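Local coordinates for uncharacterized protein (Bacteroides eggerthii DSM 20697, PDB 4ECO) that is of unknown function but, as a leucine-rich repeat protein, probably binds other proteins, at residues 136-141 against 251-256; 144-149 against 332-337. All blocks are in the same frame, centred on the assembly; numbering follows the deposited sequence.

Contact 1: 136-141 against 251-256; sequences EQKQKM and LTDVEV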
ATOM      1  N   GLU A 136      16.163  -9.396  10.992  1.00 60.35           N
ATOM      2  CA  GLU A 136      15.711  -9.563   9.621  1.00 59.33           C
ATOM      3  C   GLU A 136      14.252 -10.072   9.620  1.00 59.99           C
ATOM      4  O   GLU A 136      13.421  -9.555   8.865  1.00 58.40           O
ATOM      5  CB  GLU A 136      16.658 -10.523   8.891  1.00 61.73           C
ATOM      6  CG  GLU A 136      16.423 -10.584   7.392  1.00 80.33           C
ATOM      7  CD  GLU A 136      17.074 -11.763   6.698  1.00115.79           C
ATOM      8  OE1 GLU A 136      16.479 -12.865   6.712  1.00115.55           O
ATOM      9  OE2 GLU A 136      18.165 -11.575   6.111  1.00117.53           O
ATOM     10  N   GLN A 137      13.947 -11.065  10.493  1.00 55.38           N
ATOM     11  CA  GLN A 137      12.601 -11.649  10.671  1.00 52.92           C
ATOM     12  C   GLN A 137      11.633 -10.589  11.269  1.00 51.06           C
ATOM     13  O   GLN A 137      10.485 -10.483  10.824  1.00 47.54           O
ATOM     14  CB  GLN A 137      12.696 -12.885  11.573  1.00 54.81           C
ATOM     15  CG  GLN A 137      11.374 -13.523  11.928  1.00 79.75           C
ATOM     16  CD  GLN A 137      11.013 -14.578  10.943  1.00104.32           C
ATOM     17  OE1 GLN A 137      10.542 -14.286   9.834  1.00100.45           O
ATOM     18  NE2 GLN A 137      11.236 -15.831  11.335  1.00 97.63           N
ATOM     19  N   LYS A 138      12.139  -9.790  12.252  1.00 45.52           N
ATOM     20  CA  LYS A 138      11.416  -8.706  12.903  1.00 43.75           C
ATOM     21  C   LYS A 138      10.962  -7.713  11.857  1.00 49.49           C
ATOM     22  O   LYS A 138       9.780  -7.353  11.842  1.00 48.93           O
ATOM     23  CB  LYS A 138      12.286  -8.031  13.968  1.00 46.12           C
ATOM     24  CG  LYS A 138      11.545  -6.966  14.778  1.00 48.18           C
ATOM     25  CD  LYS A 138      12.488  -6.087  15.605  1.00 46.84           C
ATOM     26  CE  LYS A 138      11.726  -5.140  16.487  1.00 56.92           C
ATOM     27  NZ  LYS A 138      12.581  -4.579  17.565  1.00 72.27           N
ATOM     28  N   GLN A 139      11.883  -7.315  10.940  1.00 47.94           N
ATOM     29  CA  GLN A 139      11.589  -6.371   9.862  1.00 47.32           C
ATOM     30  C   GLN A 139      10.515  -6.912   8.925  1.00 48.47           C
ATOM     31  O   GLN A 139       9.532  -6.213   8.668  1.00 47.69           O
ATOM     32  CB  GLN A 139      12.850  -6.008   9.071  1.00 49.36           C
ATOM     33  CG  GLN A 139      13.374  -4.634   9.458  1.00 67.74           C
ATOM     34  CD  GLN A 139      12.360  -3.532   9.248  1.00 83.51           C
ATOM     35  OE1 GLN A 139      11.800  -3.359   8.149  1.00 76.97           O
ATOM     36  NE2 GLN A 139      12.120  -2.756  10.304  1.00 74.57           N
ATOM     37  N   LYS A 140      10.681  -8.162   8.456  1.00 43.44           N
ATOM     38  CA  LYS A 140       9.731  -8.849   7.578  1.00 41.74           C
ATOM     39  C   LYS A 140       8.335  -8.734   8.153  1.00 44.01           C
ATOM     40  O   LYS A 140       7.417  -8.280   7.469  1.00 45.41           O
ATOM     41  CB  LYS A 140      10.140 -10.327   7.410  1.00 44.00           C
ATOM     42  CG  LYS A 140       9.363 -11.119   6.352  1.00 54.00           C
ATOM     43  CD  LYS A 140       9.927 -12.530   6.220  1.00 63.42           C
ATOM     44  CE  LYS A 140       9.159 -13.405   5.257  1.00 80.73           C
ATOM     45  NZ  LYS A 140       8.016 -14.090   5.901  1.00 86.64           N
HETATM   46  N   MSE A 141       8.211  -9.097   9.432  1.00 37.94           N
HETATM   47  CA  MSE A 141       6.983  -9.119  10.207  1.00 35.37           C
HETATM   48  C   MSE A 141       6.432  -7.723  10.383  1.00 40.84           C
HETATM   49  O   MSE A 141       5.234  -7.545  10.172  1.00 41.44           O
HETATM   50  CB  MSE A 141       7.193  -9.836  11.558  1.00 36.79           C
HETATM   51  CG  MSE A 141       7.253 -11.370  11.376  1.00 42.75           C
HETATM   52 SE   MSE A 141       6.074 -12.111   9.858  0.75 48.67          SE
HETATM   53  CE  MSE A 141       7.414 -12.822   8.965  1.00 46.96           C
ATOM     54  N   LEU A 251       9.429  -2.987  24.753  1.00 45.13           N
ATOM     55  CA  LEU A 251       8.180  -3.012  24.000  1.00 42.73           C
ATOM     56  C   LEU A 251       8.236  -1.977  22.880  1.00 45.94           C
ATOM     57  O   LEU A 251       8.020  -0.798  23.122  1.00 46.80           O
ATOM     58  CB  LEU A 251       6.969  -2.798  24.941  1.00 42.30           C
ATOM     59  CG  LEU A 251       5.578  -2.978  24.316  1.00 45.07           C
ATOM     60  CD1 LEU A 251       5.417  -4.322  23.631  1.00 43.41           C
ATOM     61  CD2 LEU A 251       4.507  -2.811  25.348  1.00 48.41           C
ATOM     62  N   THR A 252       8.536  -2.440  21.652  1.00 41.68           N
ATOM     63  CA  THR A 252       8.733  -1.638  20.435  1.00 40.82           C
ATOM     64  C   THR A 252       7.593  -1.767  19.429  1.00 44.33           C
ATOM     65  O   THR A 252       7.401  -0.869  18.612  1.00 43.00           O
ATOM     66  CB  THR A 252      10.050  -2.047  19.720  1.00 44.61           C
ATOM     67  OG1 THR A 252       9.996  -3.405  19.249  1.00 42.21           O
ATOM     68  CG2 THR A 252      11.274  -1.842  20.586  1.00 36.94           C
ATOM     69  N   ASP A 253       6.872  -2.894  19.441  1.00 42.27           N
ATOM     70  CA  ASP A 253       5.790  -3.117  18.476  1.00 40.69           C
ATOM     71  C   ASP A 253       4.470  -3.350  19.177  1.00 43.95           C
ATOM     72  O   ASP A 253       4.317  -4.349  19.868  1.00 43.56           O
ATOM     73  CB  ASP A 253       6.116  -4.300  17.558  1.00 41.31           C
ATOM     74  CG  ASP A 253       7.311  -4.088  16.656  1.00 45.64           C
ATOM     75  OD1 ASP A 253       8.440  -3.981  17.181  1.00 46.19           O
ATOM     76  OD2 ASP A 253       7.129  -4.091  15.429  1.00 50.98           O
ATOM     77  N   VAL A 254       3.526  -2.405  19.021  1.00 41.45           N
ATOM     78  CA  VAL A 254       2.194  -2.478  19.635  1.00 40.06           C
ATOM     79  C   VAL A 254       1.125  -2.315  18.555  1.00 42.99           C
ATOM     80  O   VAL A 254       1.236  -1.439  17.694  1.00 42.40           O
ATOM     81  CB  VAL A 254       2.007  -1.460  20.785  1.00 43.36           C
ATOM     82  CG1 VAL A 254       0.588  -1.492  21.311  1.00 42.71           C
ATOM     83  CG2 VAL A 254       2.993  -1.720  21.922  1.00 43.75           C
ATOM     84  N   GLU A 255       0.091  -3.174  18.604  1.00 39.27           N
ATOM     85  CA  GLU A 255      -1.044  -3.127  17.681  1.00 36.77           C
ATOM     86  C   GLU A 255      -2.370  -3.225  18.450  1.00 41.99           C
ATOM     87  O   GLU A 255      -2.540  -4.112  19.297  1.00 42.91           O
ATOM     88  CB  GLU A 255      -0.941  -4.230  16.636  1.00 36.41           C
ATOM     89  CG  GLU A 255      -2.204  -4.361  15.801  1.00 45.56           C
ATOM     90  CD  GLU A 255      -2.145  -5.303  14.620  1.00 47.80           C
ATOM     91  OE1 GLU A 255      -1.458  -4.976  13.629  1.00 45.24           O
ATOM     92  OE2 GLU A 255      -2.822  -6.351  14.665  1.00 34.99           O
ATOM     93  N   VAL A 256      -3.279  -2.270  18.178  1.00 38.24           N
ATOM     94  CA  VAL A 256      -4.663  -2.192  18.679  1.00 38.07           C
ATOM     95  C   VAL A 256      -5.511  -1.996  17.423  1.00 42.22           C
ATOM     96  O   VAL A 256      -5.758  -0.870  16.997  1.00 41.55           O
ATOM     97  CB  VAL A 256      -4.889  -1.111  19.760  1.00 42.01           C
ATOM     98  CG1 VAL A 256      -6.206  -1.360  20.482  1.00 41.93           C
ATOM     99  CG2 VAL A 256      -3.735  -1.063  20.757  1.00 42.22           C
TER

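Contact 2: 144-149 against 332-337; sequences HYQKTF and LGMLEC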
ATOM      1  N   HIS A 144       4.556  -6.679   7.392  1.00 37.39           N
ATOM      2  CA  HIS A 144       3.420  -7.541   7.039  1.00 35.96           C
ATOM      3  C   HIS A 144       2.153  -6.735   6.749  1.00 40.07           C
ATOM      4  O   HIS A 144       1.471  -7.078   5.783  1.00 40.01           O
ATOM      5  CB  HIS A 144       3.115  -8.608   8.109  1.00 35.92           C
ATOM      6  CG  HIS A 144       2.057  -9.574   7.684  1.00 38.54           C
ATOM      7  ND1 HIS A 144       0.711  -9.226   7.692  1.00 39.75           N
ATOM      8  CD2 HIS A 144       2.183 -10.844   7.232  1.00 40.13           C
ATOM      9  CE1 HIS A 144       0.071 -10.281   7.215  1.00 39.26           C
ATOM     10  NE2 HIS A 144       0.912 -11.285   6.939  1.00 39.71           N
ATOM     11  N   TYR A 145       1.808  -5.703   7.575  1.00 35.11           N
ATOM     12  CA  TYR A 145       0.587  -4.949   7.318  1.00 35.06           C
ATOM     13  C   TYR A 145       0.729  -4.199   6.010  1.00 42.75           C
ATOM     14  O   TYR A 145      -0.208  -4.180   5.197  1.00 41.89           O
ATOM     15  CB  TYR A 145       0.233  -3.985   8.466  1.00 36.13           C
ATOM     16  CG  TYR A 145      -1.117  -3.299   8.297  1.00 36.40           C
ATOM     17  CD1 TYR A 145      -1.233  -2.097   7.607  1.00 38.53           C
ATOM     18  CD2 TYR A 145      -2.270  -3.838   8.857  1.00 36.71           C
ATOM     19  CE1 TYR A 145      -2.463  -1.453   7.472  1.00 39.66           C
ATOM     20  CE2 TYR A 145      -3.507  -3.204   8.725  1.00 37.18           C
ATOM     21  CZ  TYR A 145      -3.598  -2.019   8.027  1.00 40.87           C
ATOM     22  OH  TYR A 145      -4.812  -1.404   7.910  1.00 38.70           O
ATOM     23  N   GLN A 146       1.930  -3.633   5.790  1.00 40.99           N
ATOM     24  CA  GLN A 146       2.285  -2.862   4.614  1.00 41.37           C
ATOM     25  C   GLN A 146       2.121  -3.689   3.335  1.00 44.57           C
ATOM     26  O   GLN A 146       1.395  -3.249   2.438  1.00 43.91           O
ATOM     27  CB  GLN A 146       3.728  -2.340   4.746  1.00 43.97           C
ATOM     28  CG  GLN A 146       4.210  -1.415   3.618  1.00 54.58           C
ATOM     29  CD  GLN A 146       3.479  -0.103   3.519  1.00 63.89           C
ATOM     30  OE1 GLN A 146       2.905   0.407   4.485  1.00 51.55           O
ATOM     31  NE2 GLN A 146       3.495   0.475   2.328  1.00 64.34           N
ATOM     32  N   LYS A 147       2.735  -4.896   3.267  1.00 40.14           N
ATOM     33  CA  LYS A 147       2.633  -5.730   2.069  1.00 39.34           C
ATOM     34  C   LYS A 147       1.203  -6.202   1.833  1.00 42.87           C
ATOM     35  O   LYS A 147       0.815  -6.328   0.673  1.00 45.51           O
ATOM     36  CB  LYS A 147       3.608  -6.942   2.071  1.00 42.22           C
ATOM     37  CG  LYS A 147       3.539  -7.902   3.268  1.00 72.73           C
ATOM     38  CD  LYS A 147       4.393  -9.181   3.054  1.00 86.56           C
ATOM     39  CE  LYS A 147       4.685  -9.997   4.315  1.00 88.53           C
ATOM     40  NZ  LYS A 147       5.791  -9.419   5.158  1.00 76.91           N
ATOM     41  N   THR A 148       0.414  -6.400   2.895  1.00 38.02           N
ATOM     42  CA  THR A 148      -0.941  -6.949   2.795  1.00 37.93           C
ATOM     43  C   THR A 148      -2.000  -5.920   2.401  1.00 41.13           C
ATOM     44  O   THR A 148      -2.855  -6.244   1.557  1.00 40.52           O
ATOM     45  CB  THR A 148      -1.372  -7.606   4.122  1.00 39.01           C
ATOM     46  OG1 THR A 148      -0.314  -8.440   4.556  1.00 37.38           O
ATOM     47  CG2 THR A 148      -2.653  -8.456   3.986  1.00 30.96           C
ATOM     48  N   PHE A 149      -1.984  -4.729   3.040  1.00 35.84           N
ATOM     49  CA  PHE A 149      -3.041  -3.755   2.828  1.00 35.46           C
ATOM     50  C   PHE A 149      -2.625  -2.416   2.233  1.00 39.50           C
ATOM     51  O   PHE A 149      -3.528  -1.611   1.937  1.00 37.52           O
ATOM     52  CB  PHE A 149      -3.700  -3.446   4.185  1.00 37.80           C
ATOM     53  CG  PHE A 149      -4.292  -4.637   4.895  1.00 39.87           C
ATOM     54  CD1 PHE A 149      -5.517  -5.169   4.495  1.00 42.48           C
ATOM     55  CD2 PHE A 149      -3.622  -5.234   5.960  1.00 41.49           C
ATOM     56  CE1 PHE A 149      -6.066  -6.262   5.154  1.00 43.25           C
ATOM     57  CE2 PHE A 149      -4.182  -6.310   6.634  1.00 43.91           C
ATOM     58  CZ  PHE A 149      -5.400  -6.821   6.223  1.00 42.64           C
ATOM     59  N   LEU A 332      10.138   9.286  12.847  1.00 47.20           N
ATOM     60  CA  LEU A 332       9.084   8.773  11.956  1.00 44.70           C
ATOM     61  C   LEU A 332       9.604   8.447  10.542  1.00 51.07           C
ATOM     62  O   LEU A 332      10.232   9.291   9.908  1.00 53.25           O
ATOM     63  CB  LEU A 332       7.899   9.749  11.849  1.00 43.42           C
ATOM     64  CG  LEU A 332       6.673   9.290  11.024  1.00 43.97           C
ATOM     65  CD1 LEU A 332       6.015   8.041  11.623  1.00 41.83           C
ATOM     66  CD2 LEU A 332       5.674  10.408  10.902  1.00 43.23           C
ATOM     67  N   GLY A 333       9.298   7.245  10.056  1.00 45.92           N
ATOM     68  CA  GLY A 333       9.729   6.798   8.736  1.00 45.16           C
ATOM     69  C   GLY A 333       8.647   6.203   7.855  1.00 47.99           C
ATOM     70  O   GLY A 333       8.819   6.092   6.631  1.00 47.12           O
HETATM   71  N   MSE A 334       7.525   5.789   8.461  1.00 43.42           N
HETATM   72  CA  MSE A 334       6.420   5.188   7.702  1.00 40.67           C
HETATM   73  C   MSE A 334       5.082   5.702   8.203  1.00 43.25           C
HETATM   74  O   MSE A 334       4.797   5.656   9.409  1.00 40.89           O
HETATM   75  CB  MSE A 334       6.450   3.665   7.777  1.00 41.68           C
HETATM   76  CG  MSE A 334       7.565   3.027   6.962  1.00 48.60           C
HETATM   77 SE   MSE A 334       7.643   1.085   7.216  0.75 55.64          SE
HETATM   78  CE  MSE A 334       5.839   0.587   6.485  1.00 49.43           C
ATOM     79  N   LEU A 335       4.267   6.225   7.259  1.00 39.74           N
ATOM     80  CA  LEU A 335       2.931   6.722   7.573  1.00 38.22           C
ATOM     81  C   LEU A 335       1.960   6.303   6.496  1.00 43.27           C
ATOM     82  O   LEU A 335       2.247   6.498   5.296  1.00 43.49           O
ATOM     83  CB  LEU A 335       2.935   8.248   7.742  1.00 37.84           C
ATOM     84  CG  LEU A 335       1.606   8.929   8.041  1.00 40.77           C
ATOM     85  CD1 LEU A 335       1.021   8.474   9.410  1.00 40.17           C
ATOM     86  CD2 LEU A 335       1.764  10.423   7.973  1.00 44.33           C
ATOM     87  N   GLU A 336       0.827   5.700   6.920  1.00 38.21           N
ATOM     88  CA  GLU A 336      -0.248   5.330   6.001  1.00 37.87           C
ATOM     89  C   GLU A 336      -1.563   5.775   6.658  1.00 44.81           C
ATOM     90  O   GLU A 336      -1.771   5.538   7.859  1.00 45.04           O
ATOM     91  CB  GLU A 336      -0.226   3.832   5.561  1.00 38.37           C
ATOM     92  CG  GLU A 336      -0.788   2.764   6.507  1.00 40.86           C
ATOM     93  CD  GLU A 336      -2.300   2.634   6.612  1.00 53.34           C
ATOM     94  OE1 GLU A 336      -3.013   3.143   5.720  1.00 43.20           O
ATOM     95  OE2 GLU A 336      -2.773   2.011   7.588  1.00 54.69           O
ATOM     96  N   CYS A 337      -2.412   6.488   5.876  1.00 43.04           N
ATOM     97  CA  CYS A 337      -3.720   7.003   6.301  1.00 43.36           C
ATOM     98  C   CYS A 337      -4.796   6.624   5.276  1.00 43.54           C
ATOM     99  O   CYS A 337      -5.743   7.392   5.076  1.00 42.48           O
ATOM    100  CB  CYS A 337      -3.687   8.513   6.521  1.00 45.51           C
ATOM    101  SG  CYS A 337      -2.306   9.094   7.519  1.00 51.07           S
TER
HETATM  102  O   HOH W   1      -4.832   0.796   6.777  1.00 45.88           O
HETATM  103  O   HOH W   2       2.959   3.404   4.233  1.00 37.58           O

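Contact 1: 136-141 against 251-256
The carboxylate of Asp-253 is the flat group on which Lys-138 and Thr-252 converge. OD1 takes a hydrogen bond from Thr-252 OG1, 2.7 Å away and nearly in line with the bond from CG to OD1. Lys-138 comes in beyond the same oxygen, obliquely and displaced from the carboxylate plane, with CE 3.6 Å from Asp-253 OD1. Arg-142, just past the helical segment, forms a salt bridge with the carboxylate through OD2.

The lysine illustrates how a long side chain can span a wide backbone gap: the CA atoms of Lys-138 and Asp-253 lie 9.7 Å apart. With CG anti to the backbone N (chi1 -175°) and the chain extended beyond it, the ammonium group is carried out to the threonine. Lys-138 NZ gives a weak hydrogen bond to Thr-252 OG1 over 3.3 Å, whereas NZ remains 4.2 Å from Asp-253 OD1, too far for a salt bridge. The hydroxyl thus relays between the opposite charges, accepting from the lysine and donating to the acid. A valine in place of Thr-252 would probably leave Lys-138 NZ without this acceptor and deprive Asp-253 OD1 of its hydroxyl donor.

Leu-251, Val-254 and Val-256 fit the LxxLxL pattern of a leucine-rich repeat; Asp-253 falls between its hydrophobic positions and meets the helix. Lys-138 and Asp-253 both also touch Gln-210. Lys-138 is the one residue of 136-141 to reach across to 251-256, so it bridges helix 135-142 and strand 253-257 rather than packing them face against face; the strand runs parallel to its neighbours, strands 210-214 and 277-279.

Contact 2: 144-149 against 332-337
Van der Waals contact comes from the methyl CE of Met-334, a selenomethionine in the crystal, which lies against CB, CG, CD and the amide oxygen of Gln-146, with 3.6 Å from CE to Gln-146 OE1. The glutamine has CG anti to its own N (chi1 -176°) and bends at chi2, which lays its chain alongside that methyl.

Around the aromatic ring, Glu-336 OE2 approaches Tyr-145 CE1 obliquely to 3.5 Å, the ring and carboxylate planes 30° apart. Phe-149 CD2 covers one ring face toward its rim, and His-115 meets the tyrosine edge-to-face.

Water supplies the polar links. One molecule, in plane at the tyrosine edge, hydrogen-bonds to Tyr-145 OH and donates to Glu-336 OE2. A second donates to Gln-146 OE1 over 3.0 Å and, weakly, to Leu-335 O. Gly-313 N reaches Glu-336 OE2 and Leu-338 N reaches OE1; Gln-146 NE2 bonds to Asp-151.

Leu-332, Leu-335 and Cys-337 fit the LxxLxL pattern of a leucine-rich repeat, with Met-334 and Glu-336 between them facing helix 144-149. Backbone N-H groups and water offset the acid's burial, consistent with an ionised carboxylate, while bridging waters, a methyl contact and the oblique tyrosine-carboxylate contact join helix and strand.

Overall arrangement
Two successive helices, 135-142 and 144-149, cover separate strands of the same run of parallel repeats, with the contact centres 12 Å apart. Contact 1 is the shallower: it is partly buried, 18 Å from the centre of the chain, and rests on one extended lysine, a weak hydrogen bond to a hydroxyl and a nearby opposite charge. Contact 2 lies 7 Å from that centre, buries about twice the surface, and combines an aromatic ring, a methyl and bridging waters. The helices also meet each other, Lys-147 NZ lying 3.0 Å from Lys-140 O. Here the shallower contact has one weak direct bond, the deeper one bridging waters and side-chain packing.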